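Local coordinates for protein 11S globulin (Wrightia tinctoria, PDB 5WXU) that probably serves as a hexameric seed storage protein and binds the plant hormone auxin (indole-3-acetic acid), at residues 199-207 with 248-257; 420-431 with 445-455. One frame throughout, in Å; residues are numbered along the deposited sequence.

Along the chain, the N-terminal cupin barrel comes first, and contact 1 closes a loop on it: strand 198-201 runs out into a loop with two glycines, Gly203 and Gly204, and after helices 231-238 and 242-248 the chain comes back at 248-257 to lie against that loop before entering strand 258-260. Contact 2 repeats the theme in the C-terminal cupin half, where the segment following strand 416-418 meets the end of helix 442-450 and the stretch beyond it, with helix 431-438 in the loop between. The two loops neither nest nor cross; contact 1 closes before contact 2 opens. Their centres lie about 58 Å apart, on opposite sides of the chain's centre.

Contact 1 (199-207 with 248-257); sequences RYFLGGNQK and LQSENDFRGY. With PO4 (phosphate ion), chain N.
Two donors grip Ser250 O: Asn205 ND2, at 2.9 Å, and the backbone Asp253 N, from opposite faces of the carbonyl plane, Asn205 ND2 well above it. The other N-H of the amide reaches Glu251 OE1 from above the carboxylate plane at 3.2 Å, the two groups' planes 78° apart; that oxygen also salt-bridges Lys372 of a neighbouring subunit. Gln227 takes up Asn205 OD1, so an amide, donor and acceptor in one, suits this buried place. With an alanine here, Ser250 O would probably lose its grip from across the contact and Glu251 a donor. Ser250 ends helix 242-248 in a Schellman motif; its OG, anti to the backbone N (chi1 -162°), turns to bond Asp253 O at 2.9 Å.

Tyr257 lays CD2 over one face of Phe201, 3.5 Å from Phe201 CG, ring planes at 43°; Trp222 stacks on Phe201. Gly204 suits its place on two counts: a CB would hit Tyr257 CD2 and jam against the preceding carbonyl O. Arg199, clear of 248-257, binds a phosphate, probably from the crystallisation liquor, with His85, His168, Ser96 and Asn98. The Schellman motif leads into a type II turn packed against the loop leaving a cupin barrel strand.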
loop_
_atom_site.group_PDB
_atom_site.type_symbol
_atom_site.label_atom_id
_atom_site.label_comp_id
_atom_site.label_asym_id
_atom_site.label_seq_id
_atom_site.Cartn_x
_atom_site.Cartn_y
_atom_site.Cartn_z
ATOM N N ARG B 199 -25.550 -20.964 1.727
ATOM C CA ARG B 199 -24.739 -21.998 2.346
ATOM C C ARG B 199 -24.648 -23.187 1.451
ATOM O O ARG B 199 -25.620 -23.889 1.255
ATOM C CB ARG B 199 -25.277 -22.445 3.727
ATOM C CG ARG B 199 -25.523 -21.261 4.693
ATOM C CD ARG B 199 -26.107 -21.760 6.024
ATOM N NE ARG B 199 -27.011 -20.787 6.627
ATOM C CZ ARG B 199 -26.879 -20.281 7.845
ATOM N NH1 ARG B 199 -25.839 -20.594 8.643
ATOM N NH2 ARG B 199 -27.799 -19.409 8.247
ATOM N N TYR B 200 -23.448 -23.418 0.923
ATOM C CA TYR B 200 -23.204 -24.421 -0.081
ATOM C C TYR B 200 -22.431 -25.519 0.593
ATOM O O TYR B 200 -21.289 -25.360 0.908
ATOM C CB TYR B 200 -22.484 -23.838 -1.312
ATOM C CG TYR B 200 -23.422 -23.015 -2.241
ATOM C CD1 TYR B 200 -24.780 -22.752 -1.907
ATOM C CD2 TYR B 200 -23.000 -22.556 -3.438
ATOM C CE1 TYR B 200 -25.596 -21.991 -2.728
ATOM C CE2 TYR B 200 -23.799 -21.757 -4.257
ATOM C CZ TYR B 200 -25.100 -21.491 -3.938
ATOM O OH TYR B 200 -25.929 -20.760 -4.821
ATOM N N PHE B 201 -23.037 -26.713 0.691
ATOM C CA PHE B 201 -22.489 -27.821 1.388
ATOM C C PHE B 201 -21.944 -28.908 0.449
ATOM O O PHE B 201 -22.503 -29.142 -0.627
ATOM C CB PHE B 201 -23.580 -28.420 2.330
ATOM C CG PHE B 201 -23.815 -27.662 3.579
ATOM C CD1 PHE B 201 -24.732 -26.684 3.601
ATOM C CD2 PHE B 201 -23.084 -27.918 4.759
ATOM C CE1 PHE B 201 -24.964 -25.959 4.745
ATOM C CE2 PHE B 201 -23.276 -27.172 5.886
ATOM C CZ PHE B 201 -24.256 -26.213 5.881
ATOM N N LEU B 202 -20.813 -29.482 0.806
ATOM C CA LEU B 202 -20.186 -30.618 0.060
ATOM C C LEU B 202 -20.659 -31.906 0.735
ATOM O O LEU B 202 -19.979 -32.506 1.549
ATOM C CB LEU B 202 -18.708 -30.536 0.056
ATOM C CG LEU B 202 -18.163 -29.416 -0.862
ATOM C CD1 LEU B 202 -18.538 -28.015 -0.497
ATOM C CD2 LEU B 202 -16.655 -29.584 -0.933
ATOM N N GLY B 203 -21.859 -32.295 0.362
ATOM C CA GLY B 203 -22.582 -33.279 1.106
ATOM C C GLY B 203 -23.779 -32.810 1.835
ATOM O O GLY B 203 -24.136 -31.640 1.911
ATOM N N GLY B 204 -24.440 -33.797 2.483
ATOM C CA GLY B 204 -25.611 -33.523 3.272
ATOM C C GLY B 204 -26.924 -33.625 2.570
ATOM O O GLY B 204 -26.979 -33.582 1.354
ATOM N N ASN B 205 -27.999 -33.717 3.358
ATOM C CA ASN B 205 -29.348 -33.687 2.844
ATOM C C ASN B 205 -30.290 -33.331 3.995
ATOM O O ASN B 205 -29.899 -33.548 5.127
ATOM C CB ASN B 205 -29.639 -35.095 2.354
ATOM C CG ASN B 205 -30.606 -35.145 1.204
ATOM O OD1 ASN B 205 -31.202 -34.136 0.777
ATOM N ND2 ASN B 205 -30.737 -36.346 0.656
ATOM N N GLN B 206 -31.498 -32.839 3.711
ATOM C CA GLN B 206 -32.575 -32.610 4.715
ATOM C C GLN B 206 -32.661 -33.760 5.705
ATOM O O GLN B 206 -32.562 -34.890 5.287
ATOM C CB GLN B 206 -33.962 -32.494 4.022
ATOM C CG GLN B 206 -34.299 -33.623 3.013
ATOM C CD GLN B 206 -35.727 -34.233 3.141
ATOM O OE1 GLN B 206 -36.087 -34.821 4.177
ATOM N NE2 GLN B 206 -36.523 -34.139 2.054
ATOM N N LYS B 207 -32.827 -33.485 7.004
ATOM C CA LYS B 207 -33.192 -34.528 7.993
ATOM C C LYS B 207 -34.693 -34.749 7.942
ATOM O O LYS B 207 -35.149 -35.885 7.905
ATOM C CB LYS B 207 -32.766 -34.124 9.425
ATOM C CG LYS B 207 -32.697 -35.257 10.457
ATOM C CD LYS B 207 -32.871 -34.727 11.871
ATOM C CE LYS B 207 -32.625 -35.758 12.969
ATOM N NZ LYS B 207 -32.511 -37.205 12.581
ATOM N N LEU B 248 -22.186 -39.002 -2.841
ATOM C CA LEU B 248 -21.923 -37.546 -2.646
ATOM C C LEU B 248 -23.195 -36.734 -2.605
ATOM O O LEU B 248 -23.341 -35.761 -1.813
ATOM C CB LEU B 248 -20.994 -36.966 -3.699
ATOM C CG LEU B 248 -19.501 -37.114 -3.448
ATOM C CD1 LEU B 248 -19.062 -38.525 -3.456
ATOM C CD2 LEU B 248 -18.698 -36.359 -4.528
ATOM N N GLN B 249 -24.146 -37.136 -3.443
ATOM C CA GLN B 249 -25.466 -36.485 -3.535
ATOM C C GLN B 249 -26.383 -36.859 -2.401
ATOM O O GLN B 249 -27.433 -36.263 -2.253
ATOM C CB GLN B 249 -26.153 -36.766 -4.900
ATOM C CG GLN B 249 -25.296 -36.339 -6.083
ATOM C CD GLN B 249 -25.984 -36.591 -7.410
ATOM O OE1 GLN B 249 -26.456 -37.689 -7.672
ATOM N NE2 GLN B 249 -26.072 -35.549 -8.241
ATOM N N SER B 250 -25.957 -37.830 -1.607
ATOM C CA SER B 250 -26.597 -38.156 -0.339
ATOM C C SER B 250 -27.962 -38.697 -0.582
ATOM O O SER B 250 -28.838 -38.464 0.194
ATOM C CB SER B 250 -26.708 -36.937 0.593
ATOM O OG SER B 250 -26.935 -37.318 1.967
ATOM N N GLU B 251 -28.179 -39.377 -1.686
ATOM C CA GLU B 251 -29.516 -39.884 -1.884
ATOM C C GLU B 251 -29.707 -41.044 -0.865
ATOM O O GLU B 251 -28.731 -41.783 -0.456
ATOM C CB GLU B 251 -29.881 -40.119 -3.381
ATOM C CG GLU B 251 -30.741 -38.968 -4.045
ATOM C CD GLU B 251 -30.793 -37.595 -3.288
ATOM O OE1 GLU B 251 -31.500 -37.481 -2.234
ATOM O OE2 GLU B 251 -30.174 -36.597 -3.760
ATOM N N ASN B 252 -30.934 -41.058 -0.358
ATOM C CA ASN B 252 -31.346 -41.953 0.713
ATOM C C ASN B 252 -30.545 -41.780 1.994
ATOM O O ASN B 252 -30.420 -42.735 2.741
ATOM C CB ASN B 252 -31.277 -43.419 0.268
ATOM C CG ASN B 252 -32.004 -43.656 -1.041
ATOM O OD1 ASN B 252 -33.124 -43.147 -1.242
ATOM N ND2 ASN B 252 -31.356 -44.394 -1.960
ATOM N N ASP B 253 -29.986 -40.582 2.241
ATOM C CA ASP B 253 -29.166 -40.327 3.441
ATOM C C ASP B 253 -29.689 -38.996 3.941
ATOM O O ASP B 253 -29.379 -37.956 3.346
ATOM C CB ASP B 253 -27.676 -40.352 3.036
ATOM C CG ASP B 253 -26.705 -39.861 4.137
ATOM O OD1 ASP B 253 -27.150 -39.536 5.272
ATOM O OD2 ASP B 253 -25.469 -39.830 3.833
ATOM N N PHE B 254 -30.519 -39.027 4.993
ATOM C CA PHE B 254 -31.206 -37.894 5.570
ATOM C C PHE B 254 -30.754 -37.600 7.016
ATOM O O PHE B 254 -31.560 -37.506 7.944
ATOM C CB PHE B 254 -32.721 -38.154 5.529
ATOM C CG PHE B 254 -33.219 -38.508 4.150
ATOM C CD1 PHE B 254 -33.254 -37.538 3.142
ATOM C CD2 PHE B 254 -33.584 -39.832 3.838
ATOM C CE1 PHE B 254 -33.678 -37.849 1.852
ATOM C CE2 PHE B 254 -34.018 -40.151 2.566
ATOM C CZ PHE B 254 -34.054 -39.164 1.566
ATOM N N ARG B 255 -29.457 -37.395 7.183
ATOM C CA ARG B 255 -28.887 -37.027 8.497
ATOM C C ARG B 255 -28.787 -35.517 8.738
ATOM O O ARG B 255 -28.355 -35.080 9.819
ATOM C CB ARG B 255 -27.529 -37.661 8.628
ATOM C CG ARG B 255 -27.606 -39.196 8.730
ATOM C CD ARG B 255 -26.282 -39.847 8.761
ATOM N NE ARG B 255 -25.515 -39.576 7.536
ATOM C CZ ARG B 255 -24.194 -39.655 7.418
ATOM N NH1 ARG B 255 -23.402 -40.026 8.425
ATOM N NH2 ARG B 255 -23.651 -39.348 6.275
ATOM N N GLY B 256 -29.179 -34.715 7.776
ATOM C CA GLY B 256 -29.012 -33.280 7.911
ATOM C C GLY B 256 -27.546 -32.957 7.620
ATOM O O GLY B 256 -26.861 -33.633 6.838
ATOM N N TYR B 257 -27.074 -31.884 8.239
ATOM C CA TYR B 257 -25.741 -31.358 7.884
ATOM C C TYR B 257 -24.773 -31.391 9.029
ATOM O O TYR B 257 -23.691 -30.791 8.978
ATOM C CB TYR B 257 -25.913 -29.929 7.338
ATOM C CG TYR B 257 -26.721 -29.894 6.083
ATOM C CD1 TYR B 257 -28.085 -29.800 6.104
ATOM C CD2 TYR B 257 -26.105 -30.045 4.869
ATOM C CE1 TYR B 257 -28.793 -29.859 4.911
ATOM C CE2 TYR B 257 -26.797 -30.043 3.686
ATOM C CZ TYR B 257 -28.139 -29.920 3.709
ATOM O OH TYR B 257 -28.786 -29.951 2.481
HETATM P P PO4 N . -22.054 -22.009 7.606
HETATM O O1 PO4 N . -22.319 -22.595 6.129
HETATM O O2 PO4 N . -20.799 -22.363 8.387
HETATM O O3 PO4 N . -21.715 -20.521 7.446
HETATM O O4 PO4 N . -23.282 -21.875 8.510
HETATM O O HOH W 1 -24.547 -36.560 3.733
HETATM O O HOH W 2 -27.279 -35.953 5.549
#

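Contact 2 (420-431 with 445-455); sequences VGRTSVIRAVPL and ARSLKYNREEI
Lys449 NZ reaches two carbonyls, Val429 O at 2.8 Å and Arg427 O at 2.9 Å. The lysine chain, extended beyond CG (chi3 -179°), carries its ammonium to the end of the short helix 425-428, and Asp146 of a neighbouring subunit adds a salt bridge. Arg427 is an auxin-binding residue, though no auxin sits on it in this chain; the bound auxin touches Arg422 and Thr423. In the conformer described, Tyr450 CD1 sits over the centre of one Arg427 guanidinium face, ring plane at 89°, and Arg422 CA over the other. At the edge NH2 meets Glu453 OE2 at 2.6 Å, a short salt bridge whose hydrogen bond is weak, bent to 127°, and a water joins NH1 to Glu453 OE1.

This is the helical extension of the C-terminal cupin domain, set between strands 416-418 and 457-458, which both pair with strand 343-349. Ser424 is the N-cap of the weakly bonded helix 425-428, its OG accepting from Arg427 N at 2.9 Å. Arg422 NH1 points almost straight at Glu453 O, 2.7 Å away, and Ile455 CD1 lies over one guanidinium face. Arg422 N bonds Glu454 O, with which a CB on Gly421 would clash, and with the preceding carbonyl O too. Leu431 CD2 packs on the small Ala445 CB at 3.5 Å, and Leu431 CD1 on one face of the Arg446 guanidinium, whose NH2 bonds Arg145 O of a neighbouring subunit.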
loop_
_atom_site.group_PDB
_atom_site.type_symbol
_atom_site.label_atom_id
_atom_site.label_comp_id
_atom_site.label_asym_id
_atom_site.label_seq_id
_atom_site.Cartn_x
_atom_site.Cartn_y
_atom_site.Cartn_z
ATOM N N VAL B 420 -17.456 9.723 28.335
ATOM C CA VAL B 420 -17.021 9.728 29.698
ATOM C C VAL B 420 -15.617 9.171 29.747
ATOM O O VAL B 420 -15.307 8.242 29.035
ATOM C CB VAL B 420 -17.958 8.846 30.550
ATOM C CG1 VAL B 420 -17.368 8.613 31.933
ATOM C CG2 VAL B 420 -19.354 9.484 30.645
ATOM N N GLY B 421 -14.815 9.654 30.698
ATOM C CA GLY B 421 -13.498 9.067 30.968
ATOM C C GLY B 421 -12.372 9.863 30.321
ATOM O O GLY B 421 -12.587 10.881 29.668
ATOM N N ARG B 422 -11.165 9.381 30.463
ATOM C CA ARG B 422 -9.973 10.151 30.021
ATOM C C ARG B 422 -9.878 10.311 28.554
ATOM O O ARG B 422 -9.339 11.324 28.119
ATOM C CB ARG B 422 -8.634 9.642 30.566
ATOM C CG ARG B 422 -8.676 9.523 32.044
ATOM C CD ARG B 422 -7.290 9.488 32.635
ATOM N NE ARG B 422 -6.342 8.517 32.133
ATOM C CZ ARG B 422 -6.301 7.198 32.424
ATOM N NH1 ARG B 422 -7.289 6.557 33.159
ATOM N NH2 ARG B 422 -5.278 6.475 31.901
ATOM N N THR B 423 -10.495 9.399 27.781
ATOM C CA THR B 423 -10.486 9.538 26.308
ATOM C C THR B 423 -11.790 10.251 25.792
ATOM O O THR B 423 -12.109 10.233 24.610
ATOM C CB THR B 423 -10.374 8.177 25.655
ATOM O OG1 THR B 423 -11.436 7.289 26.158
ATOM C CG2 THR B 423 -9.016 7.576 25.959
ATOM N N SER B 424 -12.531 10.891 26.684
ATOM C CA SER B 424 -13.812 11.463 26.282
ATOM C C SER B 424 -13.694 12.656 25.308
ATOM O O SER B 424 -12.769 13.465 25.325
ATOM C CB SER B 424 -14.644 11.880 27.511
ATOM O OG SER B 424 -14.257 13.171 27.982
ATOM N N VAL B 425 -14.681 12.730 24.444
ATOM C CA VAL B 425 -14.897 13.912 23.604
ATOM C C VAL B 425 -15.213 15.150 24.483
ATOM O O VAL B 425 -14.856 16.239 24.133
ATOM C CB VAL B 425 -15.964 13.566 22.560
ATOM C CG1 VAL B 425 -17.282 13.301 23.195
ATOM C CG2 VAL B 425 -16.117 14.715 21.600
ATOM N N ILE B 426 -15.826 14.952 25.638
ATOM C CA ILE B 426 -16.080 16.099 26.574
ATOM C C ILE B 426 -14.743 16.760 26.982
ATOM O O ILE B 426 -14.555 18.022 26.863
ATOM C CB ILE B 426 -16.892 15.598 27.779
ATOM C CG1 ILE B 426 -18.206 14.934 27.348
ATOM C CG2 ILE B 426 -16.989 16.664 28.828
ATOM C CD1 ILE B 426 -19.090 15.740 26.456
ATOM N N ARG B 427 -13.744 15.963 27.317
ATOM C CA ARG B 427 -12.419 16.453 27.697
ATOM C C ARG B 427 -11.742 17.233 26.579
ATOM O O ARG B 427 -11.050 18.193 26.827
ATOM C CB ARG B 427 -11.465 15.333 28.110
ATOM C CG ARG B 427 -11.792 14.597 29.410
ATOM C CD ARG B 427 -10.580 13.826 29.877
ATOM N NE ARG B 427 -10.806 13.356 31.248
ATOM C CZ ARG B 427 -9.899 13.316 32.209
ATOM N NH1 ARG B 427 -8.654 13.723 32.029
ATOM N NH2 ARG B 427 -10.272 12.894 33.423
ATOM N N ALA B 428 -11.926 16.757 25.339
ATOM C CA ALA B 428 -11.253 17.299 24.190
ATOM C C ALA B 428 -11.749 18.633 23.750
ATOM O O ALA B 428 -11.052 19.314 22.996
ATOM C CB ALA B 428 -11.291 16.280 23.054
ATOM N N VAL B 429 -12.999 18.973 24.117
ATOM C CA VAL B 429 -13.596 20.238 23.767
ATOM C C VAL B 429 -13.280 21.308 24.869
ATOM O O VAL B 429 -13.251 20.980 26.052
ATOM C CB VAL B 429 -15.121 20.005 23.544
ATOM C CG1 VAL B 429 -15.943 21.307 23.423
ATOM C CG2 VAL B 429 -15.341 19.099 22.299
ATOM N N PRO B 430 -13.035 22.565 24.472
ATOM C CA PRO B 430 -12.826 23.610 25.489
ATOM C C PRO B 430 -13.934 23.640 26.510
ATOM O O PRO B 430 -15.104 23.516 26.149
ATOM C CB PRO B 430 -12.743 24.877 24.656
ATOM C CG PRO B 430 -12.212 24.431 23.318
ATOM C CD PRO B 430 -12.953 23.129 23.110
ATOM N N LEU B 431 -13.571 23.808 27.783
ATOM C CA LEU B 431 -14.583 23.925 28.840
ATOM C C LEU B 431 -15.642 24.987 28.542
ATOM O O LEU B 431 -16.839 24.759 28.784
ATOM C CB LEU B 431 -13.975 24.397 30.173
ATOM C CG LEU B 431 -13.725 23.594 31.422
ATOM C CD1 LEU B 431 -13.537 24.611 32.543
ATOM C CD2 LEU B 431 -14.668 22.476 31.815
ATOM N N ALA B 445 -18.965 22.238 34.729
ATOM C CA ALA B 445 -18.326 21.763 33.477
ATOM C C ALA B 445 -17.046 21.061 33.815
ATOM O O ALA B 445 -16.759 20.064 33.205
ATOM C CB ALA B 445 -18.080 22.918 32.555
ATOM N N ARG B 446 -16.266 21.537 34.796
ATOM C CA ARG B 446 -15.087 20.757 35.222
ATOM C C ARG B 446 -15.452 19.393 35.729
ATOM O O ARG B 446 -14.792 18.421 35.395
ATOM C CB ARG B 446 -14.288 21.468 36.304
ATOM C CG ARG B 446 -13.447 22.523 35.769
ATOM C CD ARG B 446 -12.634 23.174 36.887
ATOM N NE ARG B 446 -12.271 24.451 36.312
ATOM C CZ ARG B 446 -11.247 24.629 35.478
ATOM N NH1 ARG B 446 -10.405 23.627 35.194
ATOM N NH2 ARG B 446 -11.038 25.838 34.958
ATOM N N SER B 447 -16.472 19.314 36.603
ATOM C CA SER B 447 -16.909 18.052 37.106
ATOM C C SER B 447 -17.247 17.142 35.969
ATOM O O SER B 447 -16.894 15.956 35.975
ATOM C CB SER B 447 -18.133 18.203 38.020
ATOM O OG SER B 447 -17.768 18.904 39.234
ATOM N N LEU B 448 -17.957 17.671 34.973
ATOM C CA LEU B 448 -18.275 16.846 33.792
ATOM C C LEU B 448 -17.036 16.244 33.100
ATOM O O LEU B 448 -16.973 15.024 32.782
ATOM C CB LEU B 448 -19.121 17.635 32.815
ATOM C CG LEU B 448 -19.841 16.840 31.745
ATOM C CD1 LEU B 448 -20.952 15.909 32.283
ATOM C CD2 LEU B 448 -20.413 17.788 30.716
ATOM N N LYS B 449 -16.030 17.086 32.893
ATOM C CA LYS B 449 -14.771 16.632 32.327
ATOM C C LYS B 449 -14.018 15.573 33.134
ATOM O O LYS B 449 -13.556 14.536 32.559
ATOM C CB LYS B 449 -13.809 17.819 32.085
ATOM C CG LYS B 449 -14.002 18.472 30.759
ATOM C CD LYS B 449 -12.880 19.444 30.420
ATOM C CE LYS B 449 -13.070 20.120 29.088
ATOM N NZ LYS B 449 -11.784 20.541 28.399
ATOM N N TYR B 450 -13.897 15.804 34.466
ATOM C CA TYR B 450 -12.940 15.086 35.298
ATOM C C TYR B 450 -13.406 14.117 36.362
ATOM O O TYR B 450 -12.573 13.423 36.914
ATOM C CB TYR B 450 -11.965 16.100 35.911
ATOM C CG TYR B 450 -11.332 17.002 34.887
ATOM C CD1 TYR B 450 -10.575 16.464 33.850
ATOM C CD2 TYR B 450 -11.481 18.386 34.911
ATOM C CE1 TYR B 450 -9.973 17.266 32.908
ATOM C CE2 TYR B 450 -10.904 19.214 33.952
ATOM C CZ TYR B 450 -10.146 18.648 32.933
ATOM O OH TYR B 450 -9.536 19.390 31.981
ATOM N N ASN B 451 -14.708 13.988 36.632
ATOM C CA ASN B 451 -15.181 13.166 37.768
ATOM C C ASN B 451 -14.864 11.676 37.585
ATOM O O ASN B 451 -14.511 11.011 38.547
ATOM C CB ASN B 451 -16.699 13.357 38.084
ATOM C CG ASN B 451 -16.990 14.581 39.008
ATOM O OD1 ASN B 451 -16.110 15.341 39.302
ATOM N ND2 ASN B 451 -18.234 14.714 39.486
ATOM N N ARG B 452 -14.967 11.173 36.368
ATOM C CA ARG B 452 -14.492 9.815 36.049
ATOM C C ARG B 452 -13.089 9.856 35.419
ATOM O O ARG B 452 -12.911 10.416 34.319
ATOM C CB ARG B 452 -15.468 9.134 35.125
ATOM C CG ARG B 452 -16.820 8.908 35.807
ATOM C CD ARG B 452 -16.713 7.716 36.719
ATOM N NE ARG B 452 -17.993 7.114 36.825
ATOM C CZ ARG B 452 -18.213 5.902 37.288
ATOM N NH1 ARG B 452 -17.227 5.142 37.764
ATOM N NH2 ARG B 452 -19.453 5.515 37.320
ATOM N N GLU B 453 -12.134 9.238 36.107
ATOM C CA GLU B 453 -10.752 9.174 35.677
ATOM C C GLU B 453 -10.422 7.871 34.961
ATOM O O GLU B 453 -9.336 7.692 34.502
ATOM C CB GLU B 453 -9.791 9.404 36.868
ATOM C CG GLU B 453 -9.748 10.891 37.296
ATOM C CD GLU B 453 -9.325 11.844 36.145
ATOM O OE1 GLU B 453 -8.388 11.485 35.348
ATOM O OE2 GLU B 453 -9.951 12.939 36.008
ATOM N N GLU B 454 -11.394 6.987 34.842
ATOM C CA GLU B 454 -11.196 5.720 34.139
ATOM C C GLU B 454 -11.105 5.979 32.650
ATOM O O GLU B 454 -11.581 6.968 32.184
ATOM C CB GLU B 454 -12.360 4.740 34.331
ATOM C CG GLU B 454 -12.613 4.323 35.795
ATOM C CD GLU B 454 -13.743 5.116 36.498
ATOM O OE1 GLU B 454 -13.894 6.334 36.317
ATOM O OE2 GLU B 454 -14.499 4.478 37.226
ATOM N N ILE B 455 -10.548 5.006 31.935
ATOM C CA ILE B 455 -10.747 4.871 30.474
ATOM C C ILE B 455 -11.621 3.670 30.246
ATOM O O ILE B 455 -11.250 2.546 30.651
ATOM C CB ILE B 455 -9.411 4.673 29.727
ATOM C CG1 ILE B 455 -8.587 5.957 29.824
ATOM C CG2 ILE B 455 -9.643 4.313 28.290
ATOM C CD1 ILE B 455 -7.151 5.921 29.209
HETATM O O HOH W 3 -15.198 11.718 32.698
HETATM O O HOH W 4 -15.372 13.290 30.412
HETATM O O HOH W 5 -9.341 18.250 29.659
HETATM O O HOH W 6 -7.062 13.649 34.246
#